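Local structure of TbpB (Actinobacillus pleuropneumoniae, 3HOL) at residues A[315-320]-A[326-331]; A[341-346]-A[393-398]; A[289-294]-A[298-303]. The protein binds host transferrin as a bacterial surface lipoprotein of the transferrin receptor, and so probably serves iron acquisition. All coordinates share one frame; numbering follows the deposited sequence.

Contact 1 of 3, residues A[315-320]-A[326-331]; sequences TNKHTI and TMVAVA
Lys317 lays its aliphatic chain across Val328, the residue diagonal to it rather than its direct partner: Lys317 CG is 3.6 Å from Val328 CG1, and Lys317 CD follows at 3.8 Å from the same methyl. The torsion accounts for the diagonal. CG stands opposite the backbone N (chi1 179°), next to the carbonyl carbon, which carries the chain onward along its own strand toward Val328; further bends at chi3 and chi4 keep the NZ end near that methyl. At the Thr315 end of the pair, Thr315 crosses Val330 at a slant, with Thr315 OG1 3.9 Å from Val330 CG1, a van der Waals contact of the hydroxyl oxygen with the methyl. Trp345 of the next strand packs against Lys317, Val328 and Val330, so this face is shared by three strands.

The other face carries Asn316, His318, Ile320, Met327, Ala329 and Ala331. The His318 ring holds its edge near Ala329 O, with ND1 3.8 Å from that oxygen, while NE2 makes a weak hydrogen bond to Ala310 O. Ile307 flanks both His318 and Ile320. Asn316 turns its OD1 back to Gly313 N instead of across the pair.

Backbone evidence fixes the register. The segments run 167° apart, and the pairs Asn316-Ala331, His318-Ala329 and Ile320-Met327 each exchange two hydrogen bonds. In the middle pair His318 N reaches Ala329 O at 2.7 Å, and Ala329 N returns to His318 O at 2.8 Å. Between them CA-H...O contacts fill in, such as Val328 CA to His318 O at 3.1 Å. This is a regular antiparallel beta hairpin with a tight turn, formed by strands 315-322 and 325-332 in the handle domain of the TbpB C lobe.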
ATOM      1  N   THR A 315      -9.055   0.204  22.688  1.00 24.30           N
ATOM      2  CA  THR A 315      -9.463  -0.243  21.367  1.00 25.38           C
ATOM      3  C   THR A 315     -10.610   0.650  20.908  1.00 26.18           C
ATOM      4  O   THR A 315     -11.302   1.273  21.727  1.00 25.89           O
ATOM      5  CB  THR A 315      -9.881  -1.743  21.352  1.00 26.00           C
ATOM      6  OG1 THR A 315     -11.108  -1.932  22.076  1.00 26.89           O
ATOM      7  CG2 THR A 315      -8.788  -2.634  21.959  1.00 25.10           C
ATOM      8  N   ASN A 316     -10.810   0.718  19.600  1.00 26.44           N
ATOM      9  CA  ASN A 316     -11.820   1.589  18.990  1.00 26.99           C
ATOM     10  C   ASN A 316     -12.558   0.847  17.883  1.00 27.54           C
ATOM     11  O   ASN A 316     -11.933   0.187  17.019  1.00 26.84           O
ATOM     12  CB  ASN A 316     -11.155   2.815  18.380  1.00 27.31           C
ATOM     13  CG  ASN A 316     -10.434   3.661  19.406  1.00 27.94           C
ATOM     14  OD1 ASN A 316     -11.053   4.452  20.108  1.00 26.78           O
ATOM     15  ND2 ASN A 316      -9.113   3.521  19.474  1.00 26.23           N
ATOM     16  N   LYS A 317     -13.881   0.951  17.927  1.00 27.63           N
ATOM     17  CA  LYS A 317     -14.758   0.404  16.900  1.00 27.78           C
ATOM     18  C   LYS A 317     -15.008   1.389  15.752  1.00 27.83           C
ATOM     19  O   LYS A 317     -15.300   2.567  15.973  1.00 27.40           O
ATOM     20  CB  LYS A 317     -16.106   0.020  17.511  1.00 27.94           C
ATOM     21  CG  LYS A 317     -17.104  -0.547  16.477  1.00 28.86           C
ATOM     22  CD  LYS A 317     -18.493  -0.834  17.053  1.00 31.50           C
ATOM     23  CE  LYS A 317     -18.442  -1.699  18.295  1.00 33.74           C
ATOM     24  NZ  LYS A 317     -18.691  -3.133  18.010  1.00 34.49           N
ATOM     25  N   HIS A 318     -14.942   0.882  14.519  1.00 28.30           N
ATOM     26  CA  HIS A 318     -15.205   1.699  13.333  1.00 28.21           C
ATOM     27  C   HIS A 318     -16.265   1.000  12.517  1.00 29.54           C
ATOM     28  O   HIS A 318     -16.167  -0.202  12.242  1.00 28.95           O
ATOM     29  CB  HIS A 318     -13.933   1.910  12.511  1.00 27.97           C
ATOM     30  CG  HIS A 318     -12.823   2.585  13.264  1.00 25.82           C
ATOM     31  ND1 HIS A 318     -11.922   1.891  14.050  1.00 25.76           N
ATOM     32  CD2 HIS A 318     -12.457   3.881  13.339  1.00 24.37           C
ATOM     33  CE1 HIS A 318     -11.053   2.733  14.577  1.00 23.41           C
ATOM     34  NE2 HIS A 318     -11.349   3.944  14.151  1.00 24.96           N
ATOM     35  N   THR A 319     -17.311   1.744  12.174  1.00 30.84           N
ATOM     36  CA  THR A 319     -18.444   1.190  11.452  1.00 32.76           C
ATOM     37  C   THR A 319     -18.533   1.975  10.173  1.00 33.68           C
ATOM     38  O   THR A 319     -18.783   3.176  10.209  1.00 34.47           O
ATOM     39  CB  THR A 319     -19.733   1.348  12.270  1.00 32.65           C
ATOM     40  OG1 THR A 319     -19.484   0.893  13.598  1.00 33.23           O
ATOM     41  CG2 THR A 319     -20.869   0.539  11.668  1.00 33.47           C
ATOM     42  N   ILE A 320     -18.270   1.310   9.052  1.00 34.67           N
ATOM     43  CA  ILE A 320     -18.115   1.994   7.769  1.00 35.41           C
ATOM     44  C   ILE A 320     -18.892   1.241   6.688  1.00 35.89           C
ATOM     45  O   ILE A 320     -18.864   0.016   6.663  1.00 34.94           O
ATOM     46  CB  ILE A 320     -16.603   2.103   7.350  1.00 35.72           C
ATOM     47  CG1 ILE A 320     -15.697   2.527   8.527  1.00 35.63           C
ATOM     48  CG2 ILE A 320     -16.435   3.020   6.160  1.00 34.76           C
ATOM     49  CD1 ILE A 320     -15.904   3.957   9.085  1.00 39.29           C
ATOM     50  N   THR A 326     -22.058  -3.196   5.595  1.00 37.54           N
ATOM     51  CA  THR A 326     -21.676  -2.390   6.747  1.00 36.24           C
ATOM     52  C   THR A 326     -20.581  -3.125   7.528  1.00 35.17           C
ATOM     53  O   THR A 326     -20.823  -4.139   8.214  1.00 34.83           O
ATOM     54  CB  THR A 326     -22.865  -2.016   7.630  1.00 36.19           C
ATOM     55  OG1 THR A 326     -23.214  -3.145   8.418  1.00 38.06           O
ATOM     56  CG2 THR A 326     -24.055  -1.652   6.780  1.00 36.06           C
ATOM     57  N   MET A 327     -19.364  -2.603   7.384  1.00 33.80           N
ATOM     58  CA  MET A 327     -18.173  -3.240   7.944  1.00 31.49           C
ATOM     59  C   MET A 327     -17.857  -2.633   9.297  1.00 30.14           C
ATOM     60  O   MET A 327     -18.022  -1.433   9.490  1.00 28.83           O
ATOM     61  CB  MET A 327     -16.985  -3.078   6.995  1.00 31.01           C
ATOM     62  CG  MET A 327     -17.184  -3.721   5.634  1.00 31.96           C
ATOM     63  SD  MET A 327     -17.722  -5.440   5.663  1.00 31.99           S
ATOM     64  CE  MET A 327     -16.278  -6.296   6.331  1.00 33.12           C
ATOM     65  N   VAL A 328     -17.404  -3.489  10.219  1.00 28.61           N
ATOM     66  CA  VAL A 328     -17.057  -3.097  11.574  1.00 26.90           C
ATOM     67  C   VAL A 328     -15.638  -3.581  11.907  1.00 25.63           C
ATOM     68  O   VAL A 328     -15.330  -4.771  11.799  1.00 23.73           O
ATOM     69  CB  VAL A 328     -18.086  -3.670  12.617  1.00 27.54           C
ATOM     70  CG1 VAL A 328     -17.908  -3.022  13.991  1.00 26.82           C
ATOM     71  CG2 VAL A 328     -19.521  -3.448  12.135  1.00 27.68           C
ATOM     72  N   ALA A 329     -14.786  -2.649  12.310  1.00 24.38           N
ATOM     73  CA  ALA A 329     -13.434  -3.003  12.726  1.00 24.25           C
ATOM     74  C   ALA A 329     -13.236  -2.551  14.153  1.00 23.29           C
ATOM     75  O   ALA A 329     -13.626  -1.453  14.503  1.00 24.30           O
ATOM     76  CB  ALA A 329     -12.378  -2.362  11.788  1.00 22.55           C
ATOM     77  N   VAL A 330     -12.622  -3.401  14.971  1.00 23.46           N
ATOM     78  CA  VAL A 330     -12.242  -3.028  16.328  1.00 22.97           C
ATOM     79  C   VAL A 330     -10.730  -3.150  16.424  1.00 21.63           C
ATOM     80  O   VAL A 330     -10.175  -4.257  16.379  1.00 23.11           O
ATOM     81  CB  VAL A 330     -12.916  -3.941  17.400  1.00 23.44           C
ATOM     82  CG1 VAL A 330     -12.435  -3.552  18.785  1.00 23.98           C
ATOM     83  CG2 VAL A 330     -14.437  -3.856  17.326  1.00 23.30           C
ATOM     84  N   ALA A 331     -10.058  -2.029  16.575  1.00 19.89           N
ATOM     85  CA  ALA A 331      -8.627  -1.984  16.385  1.00 19.69           C
ATOM     86  C   ALA A 331      -7.944  -1.696  17.700  1.00 19.05           C
ATOM     87  O   ALA A 331      -8.435  -0.865  18.474  1.00 19.85           O
ATOM     88  CB  ALA A 331      -8.282  -0.879  15.379  1.00 19.17           C
TER

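Contact 2 of 3, residues A[341-346]-A[393-398]; sequences FGQLWQ and VATADD
Gln343 leans from the handle-domain strand 339-346 toward the start of the loop that follows strand 391-394 of the C-lobe beta barrel, so the contact is a domain-to-domain seam. Its CB lies in the plane of the Trp345 ring, at the edge, 3.9 Å from Trp345 CZ3. From there CG sits beside the backbone N, opposite the carbonyl carbon (chi1 -64°), and beyond it the chain is extended (chi2 -178°), which carries the amide over to the barrel. Along the way the side chain also packs on Leu358 of the adjacent handle strand.

At the tip NE2 comes within 3.4 Å of Ala394 O, but the angle is too poor for a hydrogen bond. It also stands 4.0 Å from Thr395 OG1, where the two side chains meet at about a right angle. NE2 makes a weak hydrogen bond to Asp383 OD1 instead; that same oxygen accepts Ala396 N, so one carboxylate oxygen serves both the handle amide and the barrel loop.

Two residues earlier, Phe341 supplies the apolar half of the seam. Its ring also rests on Thr381 and Asp383 of the barrel. The area buried between the segments is small, 123 Å², and the ring's touch on the loop is a single oblique one, Phe341 CE1 at 4.1 Å from Ala396 CB.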
ATOM      1  N   PHE A 341      -3.894  -4.150  15.294  1.00 13.27           N
ATOM      2  CA  PHE A 341      -4.467  -5.480  15.077  1.00 13.97           C
ATOM      3  C   PHE A 341      -5.871  -5.473  15.624  1.00 14.18           C
ATOM      4  O   PHE A 341      -6.229  -4.604  16.409  1.00 15.22           O
ATOM      5  CB  PHE A 341      -3.609  -6.600  15.721  1.00 13.65           C
ATOM      6  CG  PHE A 341      -3.537  -6.538  17.248  1.00 14.05           C
ATOM      7  CD1 PHE A 341      -4.544  -7.123  18.043  1.00 15.20           C
ATOM      8  CD2 PHE A 341      -2.454  -5.909  17.879  1.00 14.14           C
ATOM      9  CE1 PHE A 341      -4.463  -7.075  19.458  1.00 16.30           C
ATOM     10  CE2 PHE A 341      -2.371  -5.850  19.313  1.00 14.83           C
ATOM     11  CZ  PHE A 341      -3.370  -6.425  20.077  1.00 14.85           C
ATOM     12  N   GLY A 342      -6.703  -6.388  15.177  1.00 14.12           N
ATOM     13  CA  GLY A 342      -7.994  -6.501  15.814  1.00 14.90           C
ATOM     14  C   GLY A 342      -8.909  -7.376  15.026  1.00 16.21           C
ATOM     15  O   GLY A 342      -8.462  -8.302  14.315  1.00 15.86           O
ATOM     16  N   GLN A 343     -10.195  -7.070  15.175  1.00 17.88           N
ATOM     17  CA  GLN A 343     -11.266  -7.868  14.618  1.00 20.03           C
ATOM     18  C   GLN A 343     -12.014  -7.114  13.539  1.00 20.57           C
ATOM     19  O   GLN A 343     -12.170  -5.888  13.601  1.00 20.87           O
ATOM     20  CB  GLN A 343     -12.222  -8.333  15.743  1.00 21.86           C
ATOM     21  CG  GLN A 343     -11.493  -9.247  16.726  1.00 25.33           C
ATOM     22  CD  GLN A 343     -12.358  -9.786  17.847  1.00 34.53           C
ATOM     23  OE1 GLN A 343     -13.596  -9.680  17.803  1.00 37.88           O
ATOM     24  NE2 GLN A 343     -11.707 -10.371  18.879  1.00 31.45           N
ATOM     25  N   LEU A 344     -12.492  -7.862  12.561  1.00 20.61           N
ATOM     26  CA  LEU A 344     -13.234  -7.279  11.456  1.00 21.96           C
ATOM     27  C   LEU A 344     -14.359  -8.230  11.051  1.00 22.89           C
ATOM     28  O   LEU A 344     -14.109  -9.404  10.764  1.00 22.98           O
ATOM     29  CB  LEU A 344     -12.281  -7.050  10.285  1.00 20.92           C
ATOM     30  CG  LEU A 344     -12.827  -6.515   8.985  1.00 22.50           C
ATOM     31  CD1 LEU A 344     -13.154  -5.013   9.102  1.00 22.04           C
ATOM     32  CD2 LEU A 344     -11.790  -6.808   7.921  1.00 19.69           C
ATOM     33  N   TRP A 345     -15.578  -7.695  11.017  1.00 23.85           N
ATOM     34  CA  TRP A 345     -16.738  -8.455  10.663  1.00 26.01           C
ATOM     35  C   TRP A 345     -17.723  -7.592   9.868  1.00 27.72           C
ATOM     36  O   TRP A 345     -17.524  -6.372   9.706  1.00 27.59           O
ATOM     37  CB  TRP A 345     -17.371  -9.078  11.918  1.00 25.52           C
ATOM     38  CG  TRP A 345     -17.983  -8.113  12.909  1.00 25.19           C
ATOM     39  CD1 TRP A 345     -19.235  -7.555  12.845  1.00 27.07           C
ATOM     40  CD2 TRP A 345     -17.395  -7.632  14.135  1.00 24.17           C
ATOM     41  NE1 TRP A 345     -19.451  -6.735  13.942  1.00 26.87           N
ATOM     42  CE2 TRP A 345     -18.335  -6.760  14.740  1.00 24.05           C
ATOM     43  CE3 TRP A 345     -16.157  -7.818  14.753  1.00 25.60           C
ATOM     44  CZ2 TRP A 345     -18.089  -6.110  15.958  1.00 25.77           C
ATOM     45  CZ3 TRP A 345     -15.908  -7.162  15.970  1.00 25.97           C
ATOM     46  CH2 TRP A 345     -16.876  -6.315  16.554  1.00 25.77           C
ATOM     47  N   GLN A 346     -18.755  -8.242   9.346  1.00 29.82           N
ATOM     48  CA  GLN A 346     -19.844  -7.554   8.672  1.00 32.74           C
ATOM     49  C   GLN A 346     -21.075  -7.604   9.559  1.00 34.46           C
ATOM     50  O   GLN A 346     -21.463  -8.665  10.048  1.00 34.84           O
ATOM     51  CB  GLN A 346     -20.132  -8.204   7.319  1.00 32.68           C
ATOM     52  CG  GLN A 346     -21.241  -7.514   6.507  1.00 33.48           C
ATOM     53  CD  GLN A 346     -21.399  -8.115   5.103  1.00 35.04           C
ATOM     54  OE1 GLN A 346     -20.628  -8.982   4.701  1.00 34.74           O
ATOM     55  NE2 GLN A 346     -22.400  -7.649   4.362  1.00 34.78           N
ATOM     56  N   VAL A 393     -12.973 -17.338  22.525  1.00 25.57           N
ATOM     57  CA  VAL A 393     -12.405 -16.097  21.964  1.00 25.90           C
ATOM     58  C   VAL A 393     -11.522 -15.350  22.974  1.00 25.88           C
ATOM     59  O   VAL A 393     -11.699 -15.446  24.218  1.00 25.75           O
ATOM     60  CB  VAL A 393     -13.470 -15.105  21.380  1.00 25.81           C
ATOM     61  CG1 VAL A 393     -14.405 -15.793  20.352  1.00 27.16           C
ATOM     62  CG2 VAL A 393     -14.300 -14.444  22.485  1.00 27.88           C
ATOM     63  N   ALA A 394     -10.526 -14.670  22.415  1.00 24.37           N
ATOM     64  CA  ALA A 394      -9.723 -13.710  23.113  1.00 23.49           C
ATOM     65  C   ALA A 394     -10.106 -12.357  22.519  1.00 23.46           C
ATOM     66  O   ALA A 394     -10.157 -12.195  21.296  1.00 22.09           O
ATOM     67  CB  ALA A 394      -8.260 -14.014  22.915  1.00 23.39           C
ATOM     68  N   THR A 395     -10.421 -11.400  23.386  1.00 23.41           N
ATOM     69  CA  THR A 395     -10.787 -10.065  22.950  1.00 24.22           C
ATOM     70  C   THR A 395      -9.883  -9.022  23.592  1.00 23.47           C
ATOM     71  O   THR A 395      -9.908  -8.870  24.799  1.00 23.65           O
ATOM     72  CB  THR A 395     -12.223  -9.782  23.334  1.00 24.28           C
ATOM     73  OG1 THR A 395     -13.048 -10.721  22.657  1.00 27.82           O
ATOM     74  CG2 THR A 395     -12.637  -8.362  22.936  1.00 25.99           C
ATOM     75  N   ALA A 396      -9.108  -8.301  22.774  1.00 23.07           N
ATOM     76  CA  ALA A 396      -8.073  -7.363  23.228  1.00 22.33           C
ATOM     77  C   ALA A 396      -8.567  -6.462  24.369  1.00 22.86           C
ATOM     78  O   ALA A 396      -9.623  -5.831  24.262  1.00 21.32           O
ATOM     79  CB  ALA A 396      -7.551  -6.500  22.044  1.00 22.28           C
ATOM     80  N   ASP A 397      -7.786  -6.406  25.443  1.00 23.71           N
ATOM     81  CA  ASP A 397      -8.147  -5.583  26.603  1.00 25.62           C
ATOM     82  C   ASP A 397      -6.885  -5.079  27.310  1.00 25.74           C
ATOM     83  O   ASP A 397      -5.771  -5.470  26.961  1.00 25.09           O
ATOM     84  CB  ASP A 397      -9.118  -6.338  27.534  1.00 25.28           C
ATOM     85  CG  ASP A 397      -8.432  -7.452  28.374  1.00 28.64           C
ATOM     86  OD1 ASP A 397      -7.481  -7.192  29.113  1.00 29.48           O
ATOM     87  OD2 ASP A 397      -8.890  -8.607  28.347  1.00 34.67           O
ATOM     88  N   ASP A 398      -7.052  -4.181  28.278  1.00 27.13           N
ATOM     89  CA  ASP A 398      -5.890  -3.562  28.930  1.00 28.05           C
ATOM     90  C   ASP A 398      -5.733  -3.908  30.415  1.00 28.97           C
ATOM     91  O   ASP A 398      -4.953  -3.264  31.128  1.00 29.62           O
ATOM     92  CB  ASP A 398      -5.916  -2.046  28.747  1.00 28.81           C
ATOM     93  CG  ASP A 398      -7.094  -1.386  29.419  1.00 28.81           C
ATOM     94  OD1 ASP A 398      -8.016  -2.075  29.935  1.00 31.45           O
ATOM     95  OD2 ASP A 398      -7.112  -0.142  29.408  1.00 32.01           O
TER

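Contact 3 of 3, residues A[289-294]-A[298-303]; sequences SELNNF and SVLIID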
ATOM      1  N   SER A 289      -5.262 -13.974   4.040  1.00 18.00           N
ATOM      2  CA  SER A 289      -5.098 -13.242   2.786  1.00 17.46           C
ATOM      3  C   SER A 289      -4.394 -11.890   3.024  1.00 16.40           C
ATOM      4  O   SER A 289      -4.435 -11.356   4.139  1.00 14.79           O
ATOM      5  CB  SER A 289      -6.436 -13.058   2.060  1.00 18.36           C
ATOM      6  OG  SER A 289      -7.282 -12.169   2.754  1.00 22.17           O
ATOM      7  N   GLU A 290      -3.742 -11.382   1.980  1.00 14.25           N
ATOM      8  CA  GLU A 290      -3.008 -10.124   2.043  1.00 14.26           C
ATOM      9  C   GLU A 290      -3.959  -8.949   1.983  1.00 14.25           C
ATOM     10  O   GLU A 290      -4.947  -8.983   1.249  1.00 14.08           O
ATOM     11  CB  GLU A 290      -2.021 -10.055   0.867  1.00 13.87           C
ATOM     12  CG  GLU A 290      -0.893 -11.025   0.968  1.00 14.82           C
ATOM     13  CD  GLU A 290      -0.015 -10.818   2.199  1.00 18.18           C
ATOM     14  OE1 GLU A 290       0.177  -9.658   2.706  1.00 16.35           O
ATOM     15  OE2 GLU A 290       0.532 -11.838   2.649  1.00 17.02           O
ATOM     16  N   LEU A 291      -3.660  -7.904   2.742  1.00 13.61           N
ATOM     17  CA  LEU A 291      -4.350  -6.618   2.631  1.00 12.46           C
ATOM     18  C   LEU A 291      -3.488  -5.645   1.859  1.00 12.17           C
ATOM     19  O   LEU A 291      -2.267  -5.650   2.012  1.00 11.48           O
ATOM     20  CB  LEU A 291      -4.592  -6.009   4.028  1.00 12.17           C
ATOM     21  CG  LEU A 291      -5.652  -6.723   4.868  1.00 13.90           C
ATOM     22  CD1 LEU A 291      -5.616  -6.200   6.338  1.00 13.47           C
ATOM     23  CD2 LEU A 291      -7.084  -6.628   4.248  1.00 16.15           C
ATOM     24  N   ASN A 292      -4.104  -4.779   1.052  1.00 10.92           N
ATOM     25  CA  ASN A 292      -3.334  -3.688   0.456  1.00 11.57           C
ATOM     26  C   ASN A 292      -2.891  -2.662   1.508  1.00 11.10           C
ATOM     27  O   ASN A 292      -3.712  -2.124   2.276  1.00 10.78           O
ATOM     28  CB  ASN A 292      -4.154  -3.003  -0.639  1.00 10.77           C
ATOM     29  CG  ASN A 292      -4.393  -3.911  -1.809  1.00 13.66           C
ATOM     30  OD1 ASN A 292      -3.542  -4.757  -2.147  1.00 12.85           O
ATOM     31  ND2 ASN A 292      -5.520  -3.721  -2.480  1.00 11.30           N
ATOM     32  N   ASN A 293      -1.601  -2.369   1.548  1.00 10.58           N
ATOM     33  CA  ASN A 293      -1.126  -1.381   2.524  1.00 11.22           C
ATOM     34  C   ASN A 293       0.076  -0.632   1.954  1.00 11.88           C
ATOM     35  O   ASN A 293       0.906  -1.246   1.253  1.00 11.31           O
ATOM     36  CB  ASN A 293      -0.727  -2.081   3.828  1.00 11.08           C
ATOM     37  CG  ASN A 293      -0.443  -1.087   4.940  1.00 12.59           C
ATOM     38  OD1 ASN A 293       0.698  -0.664   5.074  1.00 10.48           O
ATOM     39  ND2 ASN A 293      -1.480  -0.637   5.654  1.00 11.23           N
ATOM     40  N   PHE A 294       0.173   0.679   2.223  1.00 10.80           N
ATOM     41  CA  PHE A 294       1.257   1.449   1.633  1.00 10.54           C
ATOM     42  C   PHE A 294       2.362   1.811   2.620  1.00 10.92           C
ATOM     43  O   PHE A 294       3.313   2.489   2.269  1.00 11.98           O
ATOM     44  CB  PHE A 294       0.698   2.682   0.921  1.00 10.81           C
ATOM     45  CG  PHE A 294      -0.357   2.365  -0.086  1.00 10.33           C
ATOM     46  CD1 PHE A 294      -0.023   1.707  -1.262  1.00  9.01           C
ATOM     47  CD2 PHE A 294      -1.683   2.760   0.135  1.00 11.59           C
ATOM     48  CE1 PHE A 294      -1.005   1.433  -2.233  1.00  8.50           C
ATOM     49  CE2 PHE A 294      -2.678   2.498  -0.806  1.00 13.00           C
ATOM     50  CZ  PHE A 294      -2.340   1.812  -1.998  1.00  9.26           C
ATOM     51  N   SER A 298      -1.808   2.277  10.399  1.00 14.04           N
ATOM     52  CA  SER A 298      -3.059   2.903  10.901  1.00 16.49           C
ATOM     53  C   SER A 298      -4.073   3.221   9.803  1.00 16.68           C
ATOM     54  O   SER A 298      -5.118   3.836  10.051  1.00 17.24           O
ATOM     55  CB  SER A 298      -2.762   4.143  11.736  1.00 16.72           C
ATOM     56  OG  SER A 298      -1.978   3.738  12.852  1.00 21.98           O
ATOM     57  N   VAL A 299      -3.797   2.748   8.596  1.00 16.74           N
ATOM     58  CA  VAL A 299      -4.772   2.850   7.519  1.00 16.17           C
ATOM     59  C   VAL A 299      -5.115   1.417   7.125  1.00 15.48           C
ATOM     60  O   VAL A 299      -4.231   0.612   6.749  1.00 13.68           O
ATOM     61  CB  VAL A 299      -4.189   3.675   6.346  1.00 17.08           C
ATOM     62  CG1 VAL A 299      -5.081   3.596   5.123  1.00 15.25           C
ATOM     63  CG2 VAL A 299      -3.954   5.154   6.772  1.00 17.74           C
ATOM     64  N   LEU A 300      -6.383   1.070   7.253  1.00 14.78           N
ATOM     65  CA  LEU A 300      -6.805  -0.286   6.948  1.00 15.57           C
ATOM     66  C   LEU A 300      -7.695  -0.184   5.734  1.00 16.86           C
ATOM     67  O   LEU A 300      -8.722   0.518   5.781  1.00 17.87           O
ATOM     68  CB  LEU A 300      -7.551  -0.881   8.169  1.00 15.54           C
ATOM     69  CG  LEU A 300      -8.231  -2.233   7.991  1.00 16.87           C
ATOM     70  CD1 LEU A 300      -7.172  -3.360   7.885  1.00 14.37           C
ATOM     71  CD2 LEU A 300      -9.212  -2.511   9.147  1.00 15.84           C
ATOM     72  N   ILE A 301      -7.315  -0.849   4.641  1.00 16.84           N
ATOM     73  CA  ILE A 301      -8.063  -0.748   3.394  1.00 17.90           C
ATOM     74  C   ILE A 301      -8.969  -1.956   3.244  1.00 19.03           C
ATOM     75  O   ILE A 301      -8.501  -3.073   3.079  1.00 18.41           O
ATOM     76  CB  ILE A 301      -7.101  -0.580   2.137  1.00 17.63           C
ATOM     77  CG1 ILE A 301      -6.097   0.577   2.378  1.00 17.49           C
ATOM     78  CG2 ILE A 301      -7.902  -0.362   0.839  1.00 18.66           C
ATOM     79  CD1 ILE A 301      -5.203   0.959   1.154  1.00 14.94           C
ATOM     80  N   ILE A 302     -10.282  -1.725   3.266  1.00 21.05           N
ATOM     81  CA  ILE A 302     -11.250  -2.825   3.126  1.00 22.53           C
ATOM     82  C   ILE A 302     -12.060  -2.658   1.863  1.00 23.77           C
ATOM     83  O   ILE A 302     -12.713  -1.618   1.665  1.00 23.93           O
ATOM     84  CB  ILE A 302     -12.232  -2.947   4.349  1.00 23.01           C
ATOM     85  CG1 ILE A 302     -11.472  -3.069   5.677  1.00 22.70           C
ATOM     86  CG2 ILE A 302     -13.263  -4.137   4.129  1.00 24.40           C
ATOM     87  CD1 ILE A 302     -10.464  -4.221   5.748  1.00 19.71           C
ATOM     88  N   ASP A 303     -12.018  -3.692   1.017  1.00 24.90           N
ATOM     89  CA  ASP A 303     -12.705  -3.702  -0.270  1.00 25.70           C
ATOM     90  C   ASP A 303     -12.544  -2.347  -0.963  1.00 26.17           C
ATOM     91  O   ASP A 303     -13.531  -1.743  -1.422  1.00 25.72           O
ATOM     92  CB  ASP A 303     -14.188  -4.087  -0.087  1.00 26.72           C
ATOM     93  CG  ASP A 303     -14.939  -4.163  -1.398  1.00 27.96           C
ATOM     94  OD1 ASP A 303     -14.329  -4.551  -2.429  1.00 30.94           O
ATOM     95  OD2 ASP A 303     -16.144  -3.823  -1.397  1.00 30.53           O
TER
HETATM   96  O   HOH W   1      -6.777  -4.491   1.237  1.00 19.19           O
HETATM   97  O   HOH W   2      -4.841  -2.171   4.606  1.00 21.22           O
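Leu291 opens the contact with its CD1 branch, 3.6 Å from Leu300 CD1, the two side chains meeting at a slant, while its CD2 turns toward Ile301 O and the end of Ile302. Leu300 starts out pointing away from the first segment and only its tip returns to meet Leu291. Ala278 and Gln361 pack around Leu291 as well.

Asn292 comes next and uses its backbone rather than its amide. Its CA is 6.3 Å from Ile301 CA, too wide for direct strand pairing, and two waters fill the gap. Water 1 accepts from Asn292 N at 2.7 Å and donates to Ile301 O; water 2 donates to Asn292 O at 2.6 Å and accepts from Ile301 N. Each bridge thus takes the place of one direct bond of an antiparallel pair, and the touching parts run 144° apart. Ile301 points toward the first segment, its CG1 and CD1 each 3.6 Å from Asn292 O.

Asn293 swings its amide out opposite the backbone N (chi1 -171°), bringing ND2 to 3.2 Å from Val299 O. Its clear partners are local, OD1 with Gly295 N and ND2 with Asp296 O, so both ends of the amide bond to residues of the turn between the segments; Val299 O in turn accepts Gln361 NE2.

Phe294 ends the walk. Its CE2 is 3.5 Å from Ile301 CD1, which reaches the ring on an extended chain (chi2 -173°), the two side chains being roughly perpendicular. Pro26 and Asn205 also touch the ring.

The chemistry implies a split seam: branched aliphatic side chains and one aromatic ring pack directly, whereas the N-H and C=O of both Asn292 and Ile301 each meet a water, which accepts from the N-H and donates to the C=O.

Contact 3 is the most core-like, nearest the chain centre, with four buried and no exposed touching residues; contact 1 includes exposed Lys317 and Thr319, and contact 2 exposed Thr395. Contact 1 is direct strand pairing within the handle sheet. Contact 3, in the same domain, pairs its elements through water and apolar packing. Contact 2 is sparse: side chains of the handle strand reach the barrel loop, with no strand pairing. Contacts 1 and 2 meet through neighbouring strands, Val330 N being 2.9 Å from Gln343 O, a probable hydrogen bond. The short strand of contact 3 packs onto that sheet: Ala329 CB is 4.1 Å from Leu300 CD2, and Leu344 CD2 is 3.6 Å from Ile302 CD1.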